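Local coordinates for malonyl-CoA-[acyl-carrier-protein] transacylase (Coxiella burnetii, PDB 3TQE) that probably transfers the malonyl group from malonyl-CoA to holo-acyl carrier protein, supplying malonyl-ACP for fatty acid synthesis, at residues A[24-29]-A[75-80]; A[58-63]-A[67-72]; A[161-166]-A[172-177]; A[297-302]-A[311-316]. One frame throughout, in Å; residues are numbered along the deposited sequence.

Contact 1: A[24-29]-A[75-80]. With EDO (1,2-ethanediol), chain D.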
loop_
_atom_site.group_PDB
_atom_site.type_symbol
_atom_site.label_atom_id
_atom_site.label_comp_id
_atom_site.label_asym_id
_atom_site.label_seq_id
_atom_site.Cartn_x
_atom_site.Cartn_y
_atom_site.Cartn_z
ATOM N N ALA A 24 5.859 14.159 -11.718
ATOM C CA ALA A 24 6.024 15.418 -12.424
ATOM C C ALA A 24 6.020 15.237 -13.949
ATOM O O ALA A 24 5.360 15.966 -14.690
ATOM C CB ALA A 24 7.294 16.122 -11.977
ATOM N N GLU A 25 6.722 14.220 -14.415
ATOM C CA GLU A 25 6.776 13.968 -15.852
ATOM C C GLU A 25 5.421 13.572 -16.396
ATOM O O GLU A 25 4.944 14.136 -17.373
ATOM C CB GLU A 25 7.804 12.912 -16.160
ATOM C CG GLU A 25 7.914 12.631 -17.624
ATOM C CD GLU A 25 9.079 11.733 -17.976
ATOM O OE1 GLU A 25 9.844 11.308 -17.071
ATOM O OE2 GLU A 25 9.256 11.489 -19.193
ATOM N N LEU A 26 4.776 12.606 -15.746
ATOM C CA LEU A 26 3.480 12.186 -16.202
ATOM C C LEU A 26 2.497 13.338 -16.157
ATOM O O LEU A 26 1.621 13.457 -16.994
ATOM C CB LEU A 26 2.994 11.024 -15.356
ATOM C CG LEU A 26 1.860 10.247 -15.928
ATOM C CD1 LEU A 26 2.247 9.506 -17.224
ATOM C CD2 LEU A 26 1.410 9.238 -14.866
ATOM N N GLY A 27 2.644 14.196 -15.157
ATOM C CA GLY A 27 1.794 15.377 -15.041
ATOM C C GLY A 27 1.941 16.385 -16.167
ATOM O O GLY A 27 0.989 17.078 -16.513
ATOM N N LEU A 28 3.130 16.458 -16.742
ATOM C CA LEU A 28 3.323 17.269 -17.934
ATOM C C LEU A 28 2.702 16.626 -19.156
ATOM O O LEU A 28 2.149 17.285 -20.021
ATOM C CB LEU A 28 4.807 17.476 -18.171
ATOM C CG LEU A 28 5.553 18.324 -17.182
ATOM C CD1 LEU A 28 7.058 18.201 -17.428
ATOM C CD2 LEU A 28 5.079 19.765 -17.301
ATOM N N GLN A 29 2.810 15.315 -19.233
ATOM C CA GLN A 29 2.388 14.572 -20.398
ATOM C C GLN A 29 0.915 14.347 -20.511
ATOM O O GLN A 29 0.376 14.279 -21.607
ATOM C CB GLN A 29 3.072 13.209 -20.381
ATOM C CG GLN A 29 4.557 13.251 -20.503
ATOM C CD GLN A 29 5.204 11.886 -20.469
ATOM O OE1 GLN A 29 6.256 11.661 -21.123
ATOM N NE2 GLN A 29 4.626 10.979 -19.704
ATOM N N VAL A 75 -4.153 6.499 -8.259
ATOM C CA VAL A 75 -5.329 6.603 -9.093
ATOM C C VAL A 75 -5.018 7.371 -10.377
ATOM O O VAL A 75 -5.485 7.024 -11.444
ATOM C CB VAL A 75 -6.460 7.253 -8.329
ATOM C CG1 VAL A 75 -7.586 7.634 -9.251
ATOM C CG2 VAL A 75 -6.925 6.306 -7.235
ATOM N N ALA A 76 -4.211 8.412 -10.279
ATOM C CA ALA A 76 -3.803 9.156 -11.481
ATOM C C ALA A 76 -3.136 8.240 -12.478
ATOM O O ALA A 76 -3.395 8.334 -13.685
ATOM C CB ALA A 76 -2.903 10.315 -11.104
ATOM N N ILE A 77 -2.256 7.386 -11.992
ATOM C CA ILE A 77 -1.547 6.468 -12.897
ATOM C C ILE A 77 -2.505 5.468 -13.494
ATOM O O ILE A 77 -2.446 5.172 -14.686
ATOM C CB ILE A 77 -0.372 5.802 -12.198
ATOM C CG1 ILE A 77 0.712 6.863 -11.982
ATOM C CG2 ILE A 77 0.140 4.596 -12.991
ATOM C CD1 ILE A 77 1.805 6.449 -11.057
ATOM N N PHE A 78 -3.425 4.953 -12.692
ATOM C CA PHE A 78 -4.433 4.086 -13.261
ATOM C C PHE A 78 -5.221 4.746 -14.349
ATOM O O PHE A 78 -5.515 4.147 -15.380
ATOM C CB PHE A 78 -5.365 3.623 -12.165
ATOM C CG PHE A 78 -6.431 2.713 -12.642
ATOM C CD1 PHE A 78 -6.161 1.388 -12.841
ATOM C CD2 PHE A 78 -7.692 3.188 -12.927
ATOM C CE1 PHE A 78 -7.142 0.543 -13.302
ATOM C CE2 PHE A 78 -8.674 2.327 -13.381
ATOM C CZ PHE A 78 -8.379 1.041 -13.570
ATOM N N ARG A 79 -5.567 6.002 -14.142
ATOM C CA ARG A 79 -6.338 6.713 -15.133
ATOM C C ARG A 79 -5.538 6.958 -16.401
ATOM O O ARG A 79 -6.103 6.979 -17.485
ATOM C CB ARG A 79 -6.800 8.018 -14.555
ATOM C CG ARG A 79 -7.890 7.833 -13.525
ATOM C CD ARG A 79 -8.313 9.100 -12.892
ATOM N NE ARG A 79 -9.458 8.871 -12.045
ATOM C CZ ARG A 79 -10.084 9.837 -11.385
ATOM N NH1 ARG A 79 -9.653 11.096 -11.466
ATOM N NH2 ARG A 79 -11.165 9.550 -10.672
ATOM N N CYS A 80 -4.249 7.156 -16.260
ATOM C CA CYS A 80 -3.377 7.286 -17.434
ATOM C C CYS A 80 -3.283 5.957 -18.192
ATOM O O CYS A 80 -3.328 5.933 -19.397
ATOM C CB CYS A 80 -1.988 7.721 -17.030
ATOM S SG CYS A 80 -1.902 9.425 -16.501
HETATM C C1 EDO D . -10.652 5.401 -11.057
HETATM O O1 EDO D . -10.421 6.236 -12.174
HETATM C C2 EDO D . -12.080 5.605 -10.579
HETATM O O2 EDO D . -12.362 7.003 -10.372
#
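L26 reaches across from its short helix and sets one methyl, CD2, into the corner between I77 and C80. CD2 lies 3.7 Å from C80 SG and 3.8 Å from I77 CG1, while its branch carbon CG also comes within 3.9 Å of that sulfur. The first torsion of L26, -164°, sets CG anti to its own backbone N and brings CD2 against the 75-80 helix. L26 and I77 cross at about a right angle, and I77 contributes CG1, the start of its longer branch. I77 and C80 are three residues apart, so they stand on the same side of helix 63-83, one turn from each other. This is plain apolar helix-helix packing through a single leucine. All three side chains are buried.

R79, next to C80, faces away from this packing. Its chain runs extended from CG, and the edge of its guanidinium holds an ethanediol molecule, probably left from crystallisation. NE bonds to EDO O1 at 2.8 Å and NH2 to EDO O2 at 2.8 Å, both nearly straight (167° and 170°). The third nitrogen, NH1, bonds back to Q39 and T36 of helix 31-44, which fixes the rotation of the group.

Around the leucine the neighbours close in: V33 of helix 31-44 touches both L26 and C80, and helix 304-313 does the same through T304 and I307. On another flank of helix 63-83, V75 and F78 rest on helix 97-105.

Contact 2: A[58-63]-A[67-72]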
loop_
_atom_site.group_PDB
_atom_site.type_symbol
_atom_site.label_atom_id
_atom_site.label_comp_id
_atom_site.label_asym_id
_atom_site.label_seq_id
_atom_site.Cartn_x
_atom_site.Cartn_y
_atom_site.Cartn_z
ATOM N N GLU A 58 9.139 17.171 4.802
ATOM C CA GLU A 58 8.622 16.818 6.120
ATOM C C GLU A 58 7.100 16.792 6.116
ATOM O O GLU A 58 6.483 15.991 6.826
ATOM C CB GLU A 58 9.141 17.808 7.188
ATOM C CG GLU A 58 8.661 19.260 7.022
ATOM C CD GLU A 58 9.624 20.294 7.612
ATOM O OE1 GLU A 58 9.937 20.206 8.823
ATOM O OE2 GLU A 58 10.053 21.207 6.868
ATOM N N ARG A 59 6.504 17.673 5.328
ATOM C CA ARG A 59 5.053 17.825 5.202
ATOM C C ARG A 59 4.502 16.590 4.489
ATOM O O ARG A 59 3.603 15.866 4.965
ATOM C CB ARG A 59 4.779 19.103 4.380
ATOM C CG ARG A 59 3.438 19.785 4.518
ATOM C CD ARG A 59 3.579 21.109 5.320
ATOM N NE ARG A 59 3.659 20.759 6.728
ATOM C CZ ARG A 59 4.672 21.024 7.541
ATOM N NH1 ARG A 59 5.716 21.740 7.142
ATOM N NH2 ARG A 59 4.606 20.597 8.788
ATOM N N LEU A 60 5.064 16.322 3.327
ATOM C CA LEU A 60 4.617 15.189 2.545
ATOM C C LEU A 60 4.730 13.895 3.308
ATOM O O LEU A 60 3.906 13.012 3.129
ATOM C CB LEU A 60 5.406 15.084 1.241
ATOM C CG LEU A 60 5.048 13.913 0.318
ATOM C CD1 LEU A 60 3.576 13.972 -0.067
ATOM C CD2 LEU A 60 5.922 13.986 -0.924
ATOM N N ASP A 61 5.725 13.786 4.180
ATOM C CA ASP A 61 5.962 12.564 4.913
ATOM C C ASP A 61 5.072 12.384 6.152
ATOM O O ASP A 61 5.088 11.334 6.786
ATOM C CB ASP A 61 7.435 12.464 5.292
ATOM C CG ASP A 61 8.337 12.123 4.101
ATOM O OD1 ASP A 61 7.860 11.599 3.056
ATOM O OD2 ASP A 61 9.557 12.351 4.229
ATOM N N GLN A 62 4.285 13.389 6.486
ATOM C CA GLN A 62 3.328 13.277 7.575
ATOM C C GLN A 62 2.153 12.482 7.046
ATOM O O GLN A 62 1.657 12.782 5.991
ATOM C CB GLN A 62 2.902 14.677 8.067
ATOM C CG GLN A 62 4.069 15.357 8.795
ATOM C CD GLN A 62 3.822 16.777 9.303
ATOM O OE1 GLN A 62 3.080 17.558 8.714
ATOM N NE2 GLN A 62 4.481 17.118 10.416
ATOM N N THR A 63 1.676 11.512 7.809
ATOM C CA THR A 63 0.697 10.511 7.391
ATOM C C THR A 63 -0.567 11.115 6.796
ATOM O O THR A 63 -1.147 10.632 5.842
ATOM C CB THR A 63 0.336 9.611 8.634
ATOM O OG1 THR A 63 -0.597 10.273 9.478
ATOM C CG2 THR A 63 1.568 9.338 9.472
ATOM N N GLN A 67 -0.998 9.836 2.872
ATOM C CA GLN A 67 -2.032 8.935 2.441
ATOM C C GLN A 67 -2.863 9.456 1.260
ATOM O O GLN A 67 -2.981 8.781 0.253
ATOM C CB GLN A 67 -2.878 8.427 3.592
ATOM C CG GLN A 67 -2.010 7.598 4.541
ATOM C CD GLN A 67 -2.761 6.738 5.512
ATOM O OE1 GLN A 67 -3.843 6.240 5.216
ATOM N NE2 GLN A 67 -2.141 6.492 6.668
ATOM N N PRO A 68 -3.429 10.653 1.354
ATOM C CA PRO A 68 -4.147 11.151 0.187
ATOM C C PRO A 68 -3.227 11.402 -1.014
ATOM O O PRO A 68 -3.657 11.236 -2.143
ATOM C CB PRO A 68 -4.810 12.443 0.674
ATOM C CG PRO A 68 -4.129 12.778 1.926
ATOM C CD PRO A 68 -3.613 11.515 2.525
ATOM N N ALA A 69 -1.974 11.766 -0.781
ATOM C CA ALA A 69 -1.033 12.005 -1.866
ATOM C C ALA A 69 -0.840 10.724 -2.660
ATOM O O ALA A 69 -0.879 10.725 -3.880
ATOM C CB ALA A 69 0.287 12.486 -1.330
ATOM N N LEU A 70 -0.603 9.628 -1.950
ATOM C CA LEU A 70 -0.330 8.371 -2.633
ATOM C C LEU A 70 -1.579 7.785 -3.250
ATOM O O LEU A 70 -1.544 7.218 -4.349
ATOM C CB LEU A 70 0.297 7.391 -1.687
ATOM C CG LEU A 70 1.774 7.640 -1.490
ATOM C CD1 LEU A 70 2.250 6.707 -0.381
ATOM C CD2 LEU A 70 2.574 7.435 -2.790
ATOM N N LEU A 71 -2.715 7.907 -2.573
ATOM C CA LEU A 71 -3.944 7.433 -3.191
ATOM C C LEU A 71 -4.158 8.153 -4.514
ATOM O O LEU A 71 -4.489 7.550 -5.543
ATOM C CB LEU A 71 -5.138 7.653 -2.269
ATOM C CG LEU A 71 -6.490 7.390 -2.894
ATOM C CD1 LEU A 71 -6.609 5.917 -3.184
ATOM C CD2 LEU A 71 -7.614 7.909 -2.007
ATOM N N THR A 72 -3.949 9.455 -4.504
ATOM C CA THR A 72 -4.171 10.284 -5.688
ATOM C C THR A 72 -3.174 9.924 -6.783
ATOM O O THR A 72 -3.549 9.797 -7.933
ATOM C CB THR A 72 -4.120 11.763 -5.303
ATOM O OG1 THR A 72 -5.118 12.019 -4.324
ATOM C CG2 THR A 72 -4.380 12.654 -6.512
#
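Q67 comes first and meets T63 twice. Its backbone N bonds to T63 O at 3.1 Å, nearly straight at 166°, and its CG lies 3.4 Å from that same oxygen. The first torsion, -64°, keeps CG beside the Q67 backbone N, and the chain then runs extended, so the amide stands near the T63 side chain. The polar ends have partners in helix 111-128: Q67 OE1 accepts from R121 NH1, and T63 OG1 bonds to G122 O. R121 lines the pocket that holds a bound glycine beside S96 and H205, the predicted active-site residues, and the place of Q67 is consistent with its positioning that arginine from the second shell.

P68 has no N-H to give to the turn before, and the helix kinks here; its ring carbon CD stays 4.2 Å from T63 O. T63 is the first residue of helix 63-83, with Q62 at the N-cap, and the bond from Q67 to T63 belongs to the first turn. The chain enters it from helix 57-60, and T66 OG1 ties the two together by bonding to L60 O. A69 then turns CB toward L60, whose CD1 meets it at 3.8 Å, with V52 of helix 48-54 touching both. Last in the segment, T72 bonds back to P68 O through OG1 at 2.7 Å and through its backbone N at 3.0 Å, the two donors arriving from opposite faces of the carbonyl plane.

Contact 3: A[161-166]-A[172-177]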
loop_
_atom_site.group_PDB
_atom_site.type_symbol
_atom_site.label_atom_id
_atom_site.label_comp_id
_atom_site.label_asym_id
_atom_site.label_seq_id
_atom_site.Cartn_x
_atom_site.Cartn_y
_atom_site.Cartn_z
ATOM N N GLN A 161 4.925 -7.105 17.055
ATOM C CA GLN A 161 4.558 -8.215 16.219
ATOM C C GLN A 161 4.803 -7.939 14.768
ATOM O O GLN A 161 4.958 -6.801 14.386
ATOM C CB GLN A 161 3.103 -8.572 16.407
ATOM C CG GLN A 161 2.122 -7.483 16.248
ATOM C CD GLN A 161 0.760 -7.915 16.821
ATOM O OE1 GLN A 161 0.587 -8.058 18.046
ATOM N NE2 GLN A 161 -0.181 -8.132 15.956
ATOM N N PRO A 162 4.807 -8.996 13.947
ATOM C CA PRO A 162 4.865 -8.803 12.511
ATOM C C PRO A 162 3.706 -7.932 12.024
ATOM O O PRO A 162 2.577 -8.095 12.460
ATOM C CB PRO A 162 4.794 -10.238 11.965
ATOM C CG PRO A 162 5.368 -11.092 13.074
ATOM C CD PRO A 162 4.838 -10.424 14.309
ATOM N N ALA A 163 4.044 -7.003 11.157
ATOM C CA ALA A 163 3.151 -5.958 10.681
ATOM C C ALA A 163 3.046 -5.989 9.173
ATOM O O ALA A 163 1.956 -5.837 8.628
ATOM C CB ALA A 163 3.626 -4.621 11.132
ATOM N N ASN A 164 4.166 -6.121 8.472
ATOM C CA ASN A 164 4.108 -6.267 7.021
ATOM C C ASN A 164 4.896 -7.498 6.653
ATOM O O ASN A 164 6.100 -7.565 6.932
ATOM C CB ASN A 164 4.761 -5.121 6.257
ATOM C CG ASN A 164 4.096 -3.787 6.405
ATOM O OD1 ASN A 164 2.960 -3.653 6.823
ATOM N ND2 ASN A 164 4.831 -2.754 5.972
ATOM N N LEU A 165 4.234 -8.472 6.049
ATOM C CA LEU A 165 4.908 -9.674 5.587
ATOM C C LEU A 165 5.250 -9.431 4.125
ATOM O O LEU A 165 4.430 -9.700 3.224
ATOM C CB LEU A 165 3.993 -10.866 5.804
ATOM C CG LEU A 165 3.419 -11.016 7.216
ATOM C CD1 LEU A 165 2.501 -12.194 7.348
ATOM C CD2 LEU A 165 4.551 -11.123 8.239
ATOM N N ASN A 166 6.411 -8.844 3.880
ATOM C CA ASN A 166 6.686 -8.192 2.604
ATOM C C ASN A 166 7.309 -9.069 1.566
ATOM O O ASN A 166 6.936 -9.017 0.389
ATOM C CB ASN A 166 7.526 -6.941 2.789
ATOM C CG ASN A 166 6.716 -5.796 3.244
ATOM O OD1 ASN A 166 5.485 -5.829 3.152
ATOM N ND2 ASN A 166 7.365 -4.768 3.738
ATOM N N VAL A 172 8.397 -6.515 8.301
ATOM C CA VAL A 172 8.385 -5.330 9.164
ATOM C C VAL A 172 7.580 -5.661 10.396
ATOM O O VAL A 172 6.520 -6.265 10.311
ATOM C CB VAL A 172 7.772 -4.119 8.457
ATOM C CG1 VAL A 172 7.742 -2.917 9.364
ATOM C CG2 VAL A 172 8.537 -3.816 7.170
ATOM N N ILE A 173 8.149 -5.333 11.551
ATOM C CA ILE A 173 7.468 -5.458 12.821
ATOM C C ILE A 173 7.028 -4.093 13.318
ATOM O O ILE A 173 7.536 -3.070 12.897
ATOM C CB ILE A 173 8.345 -6.178 13.869
ATOM C CG1 ILE A 173 9.604 -5.374 14.220
ATOM C CG2 ILE A 173 8.681 -7.583 13.352
ATOM C CD1 ILE A 173 10.391 -5.918 15.463
ATOM N N SER A 174 6.061 -4.100 14.207
ATOM C CA SER A 174 5.447 -2.904 14.707
ATOM C C SER A 174 5.077 -3.083 16.165
ATOM O O SER A 174 4.763 -4.186 16.576
ATOM C CB SER A 174 4.175 -2.675 13.901
ATOM O OG SER A 174 3.638 -1.433 14.209
ATOM N N GLY A 175 5.075 -1.993 16.911
ATOM C CA GLY A 175 4.584 -2.022 18.272
ATOM C C GLY A 175 5.161 -0.892 19.082
ATOM O O GLY A 175 5.512 0.163 18.569
ATOM N N HIS A 176 5.247 -1.128 20.370
ATOM C CA HIS A 176 5.872 -0.157 21.226
ATOM C C HIS A 176 7.330 0.005 20.886
ATOM O O HIS A 176 8.004 -0.980 20.584
ATOM C CB HIS A 176 5.764 -0.586 22.667
ATOM C CG HIS A 176 4.382 -0.492 23.195
ATOM N ND1 HIS A 176 3.623 -1.598 23.499
ATOM C CD2 HIS A 176 3.615 0.589 23.468
ATOM C CE1 HIS A 176 2.445 -1.197 23.944
ATOM N NE2 HIS A 176 2.425 0.125 23.957
ATOM N N SER A 177 7.819 1.227 20.985
ATOM C CA SER A 177 9.154 1.526 20.524
ATOM C C SER A 177 10.203 0.690 21.235
ATOM O O SER A 177 11.114 0.182 20.610
ATOM C CB SER A 177 9.487 2.992 20.672
ATOM O OG SER A 177 9.212 3.411 21.938
#
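Two asparagine side chains, N164 and N166, lie against V172: N164 runs side by side with the valine, pointing the same way, while the flat amide of N166 slants across it and brings ND2 to 3.7 Å from V172 CG2. With CG1 of the valine anti to its backbone N (chi1 179°), CG2 is the methyl turned to the asparagines. The N164 and V172 stems touch CB to CB at 3.9 Å. The strands behind them, 160-167 and 170-174, form a beta hairpin in a mixed sheet that, as in other members of the family, belongs to the ferredoxin-like small subdomain.

Their antiparallel pairing contains a classic beta bulge. Q161 and S174 make a hydrogen-bonded pair, with both N-H groups used. After P162 and I173, a non-hydrogen-bonded pair, the register slips by one, and A163 and N164 both face V172. The carbonyl of V172 therefore accepts two N-H groups. A163 N, at 2.7 Å from V172 O, lies in the carbonyl plane; N164 N, at 3.0 Å from V172 O, is tilted 29° from it. V172 N returns a bond to N164 O at 2.9 Å, in the carbonyl plane.

The bulge sits close to the active site. The N164 side chain packs on that of H205, predicted to be catalytic, and N166 OD1 accepts from H95, the residue before S96. S174 OG bonds to the carbonyl of S204, so the hairpin also holds the loop that carries the histidine. Where A163 points at the second strand the fit is tight: its CB stands 3.4 Å from S174 CB, closer than carbons usually come.

Contact 4: A[297-302]-A[311-316]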
loop_
_atom_site.group_PDB
_atom_site.type_symbol
_atom_site.label_atom_id
_atom_site.label_comp_id
_atom_site.label_asym_id
_atom_site.label_seq_id
_atom_site.Cartn_x
_atom_site.Cartn_y
_atom_site.Cartn_z
ATOM N N GLU A 297 7.589 -10.586 -13.556
ATOM C CA GLU A 297 7.909 -9.361 -14.239
ATOM C C GLU A 297 7.064 -8.253 -13.638
ATOM O O GLU A 297 5.876 -8.431 -13.503
ATOM C CB GLU A 297 7.550 -9.531 -15.702
ATOM C CG GLU A 297 7.794 -8.322 -16.554
ATOM C CD GLU A 297 7.657 -8.590 -18.047
ATOM O OE1 GLU A 297 7.150 -9.654 -18.436
ATOM O OE2 GLU A 297 8.070 -7.719 -18.842
ATOM N N ILE A 298 7.682 -7.142 -13.253
ATOM C CA ILE A 298 6.948 -6.008 -12.701
ATOM C C ILE A 298 7.290 -4.809 -13.547
ATOM O O ILE A 298 8.469 -4.464 -13.734
ATOM C CB ILE A 298 7.278 -5.720 -11.215
ATOM C CG1 ILE A 298 7.208 -7.002 -10.388
ATOM C CG2 ILE A 298 6.300 -4.668 -10.646
ATOM C CD1 ILE A 298 8.537 -7.685 -10.185
ATOM N N LEU A 299 6.264 -4.195 -14.095
ATOM C CA LEU A 299 6.440 -3.093 -14.997
ATOM C C LEU A 299 6.056 -1.789 -14.337
ATOM O O LEU A 299 5.017 -1.687 -13.717
ATOM C CB LEU A 299 5.570 -3.309 -16.212
ATOM C CG LEU A 299 5.936 -4.576 -17.003
ATOM C CD1 LEU A 299 4.731 -5.014 -17.836
ATOM C CD2 LEU A 299 7.117 -4.282 -17.854
ATOM N N PRO A 300 6.919 -0.781 -14.444
ATOM C CA PRO A 300 6.596 0.529 -13.945
ATOM C C PRO A 300 5.685 1.285 -14.892
ATOM O O PRO A 300 5.650 1.020 -16.102
ATOM C CB PRO A 300 7.949 1.213 -13.885
ATOM C CG PRO A 300 8.695 0.627 -14.948
ATOM C CD PRO A 300 8.242 -0.806 -15.073
ATOM N N LEU A 301 4.965 2.248 -14.347
ATOM C CA LEU A 301 3.948 2.975 -15.091
ATOM C C LEU A 301 4.051 4.483 -14.908
ATOM O O LEU A 301 3.048 5.181 -14.962
ATOM C CB LEU A 301 2.574 2.506 -14.661
ATOM C CG LEU A 301 2.211 1.051 -14.949
ATOM C CD1 LEU A 301 0.804 0.809 -14.427
ATOM C CD2 LEU A 301 2.305 0.710 -16.436
ATOM N N THR A 302 5.248 4.983 -14.680
ATOM C CA THR A 302 5.390 6.354 -14.225
ATOM C C THR A 302 5.633 7.381 -15.333
ATOM O O THR A 302 5.796 8.567 -15.052
ATOM C CB THR A 302 6.483 6.432 -13.191
ATOM O OG1 THR A 302 7.634 5.746 -13.684
ATOM C CG2 THR A 302 6.021 5.812 -11.871
ATOM N N ILE A 311 1.614 -1.775 -21.852
ATOM C CA ILE A 311 0.446 -2.212 -22.585
ATOM C C ILE A 311 0.860 -3.115 -23.733
ATOM O O ILE A 311 0.274 -4.175 -23.963
ATOM C CB ILE A 311 -0.369 -1.034 -23.083
ATOM C CG1 ILE A 311 -0.918 -0.226 -21.904
ATOM C CG2 ILE A 311 -1.487 -1.500 -23.997
ATOM C CD1 ILE A 311 -1.556 1.096 -22.293
ATOM N N LYS A 312 1.899 -2.714 -24.434
ATOM C CA LYS A 312 2.361 -3.494 -25.567
ATOM C C LYS A 312 2.849 -4.872 -25.116
ATOM O O LYS A 312 2.637 -5.867 -25.820
ATOM C CB LYS A 312 3.455 -2.720 -26.310
ATOM C CG LYS A 312 3.801 -3.351 -27.625
ATOM C CD LYS A 312 4.786 -2.520 -28.421
ATOM C CE LYS A 312 4.952 -3.129 -29.807
ATOM N NZ LYS A 312 5.976 -2.413 -30.636
ATOM N N ARG A 313 3.480 -4.956 -23.960
ATOM C CA ARG A 313 4.006 -6.208 -23.443
ATOM C C ARG A 313 2.932 -7.266 -23.297
ATOM O O ARG A 313 3.209 -8.462 -23.438
ATOM C CB ARG A 313 4.724 -5.979 -22.119
ATOM C CG ARG A 313 5.479 -7.175 -21.659
ATOM C CD ARG A 313 4.662 -7.955 -20.702
ATOM N NE ARG A 313 5.302 -9.221 -20.359
ATOM C CZ ARG A 313 5.042 -10.405 -20.913
ATOM N NH1 ARG A 313 4.156 -10.537 -21.892
ATOM N NH2 ARG A 313 5.682 -11.475 -20.458
ATOM N N LEU A 314 1.698 -6.848 -23.087
ATOM C CA LEU A 314 0.618 -7.801 -22.869
ATOM C C LEU A 314 0.360 -8.655 -24.082
ATOM O O LEU A 314 -0.096 -9.764 -23.944
ATOM C CB LEU A 314 -0.644 -7.072 -22.476
ATOM C CG LEU A 314 -0.555 -6.414 -21.118
ATOM C CD1 LEU A 314 -1.847 -5.663 -20.887
ATOM C CD2 LEU A 314 -0.283 -7.420 -19.984
ATOM N N THR A 315 0.684 -8.170 -25.270
ATOM C CA THR A 315 0.438 -8.974 -26.472
ATOM C C THR A 315 1.674 -9.227 -27.308
ATOM O O THR A 315 1.568 -9.717 -28.455
ATOM C CB THR A 315 -0.629 -8.319 -27.316
ATOM O OG1 THR A 315 -0.246 -6.965 -27.593
ATOM C CG2 THR A 315 -1.961 -8.353 -26.579
ATOM N N HIS A 316 2.845 -8.964 -26.743
ATOM C CA HIS A 316 4.104 -9.070 -27.489
ATOM C C HIS A 316 5.200 -9.773 -26.702
ATOM O O HIS A 316 6.313 -9.969 -27.230
ATOM C CB HIS A 316 4.584 -7.686 -27.906
ATOM C CG HIS A 316 3.807 -7.096 -29.036
ATOM N ND1 HIS A 316 2.648 -6.376 -28.847
ATOM C CD2 HIS A 316 4.023 -7.120 -30.373
ATOM C CE1 HIS A 316 2.184 -5.978 -30.018
ATOM N NE2 HIS A 316 3.000 -6.415 -30.960
ATOM O OXT HIS A 316 5.024 -10.182 -25.549
#
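E297 and R313 meet through one oxygen and two nitrogens. OE1 of E297 takes NE of R313 at 2.7 Å, a fairly straight bond of 163°, and NH2 of R313 at 3.1 Å, more bent at 136°. The arginine thus grips the glutamate side-on, both donors converging on a single atom that lies in the guanidinium plane. The carboxylate is not coplanar with it: the two planes stand 54° apart, and NE comes from above the carboxylate while NH2 approaches OE1 nearly in line with the C-O bond. An extended glutamate chain reaches out from the strand, and a bend at chi2 of R313 brings its NE edge round to meet it.

The remaining nitrogen, NH1, lies nearest the chain end, but no N-H of it points there. The terminal oxygen OXT of H316 lies 3.8 Å from R313 NH1 and well out of the guanidinium plane, so that link is long and purely one of charge. H316 ND1 is satisfied by K312 O at 3.1 Å, a carbonyl that also accepts T315 N at 3.1 Å from the opposite face of its plane. K312 CE lies over the centre of one face of the H316 ring, 3.9 Å above its plane.

Next to the ion pair, L299 CD1 touches R313 CD at 4.1 Å, and L299 also rests on A310. On the strand side, backbone bonds join E297 and L299 to strand 275-278. The arrangement is that of an outermost strand of a parallel alpha/beta sheet, covered by the C-terminal helix 304-313 that follows it and pinned to it by a surface salt bridge.

Along the chain the order is contact 1, with contact 2 nested inside the loop it closes, then contact 3, then contact 4. Contacts 1 and 2 share helix 63-83 and lie about 17 Å apart between centres. Contact 4, about 16 Å from contact 1, touches it directly: I77 CG2 lies 3.6 Å from L301 O, and L26 CB 3.7 Å from T302 O, so helices 24-29 and 63-83 pack against the loop that follows strand 297-300, beside the parallel sheet. Contact 3 belongs to the other, mixed sheet, its centre about 32 Å from those of contacts 1 and 4. Contacts 2 and 3, about 21 Å apart, both approach the predicted active site, which lies between the two subdomains.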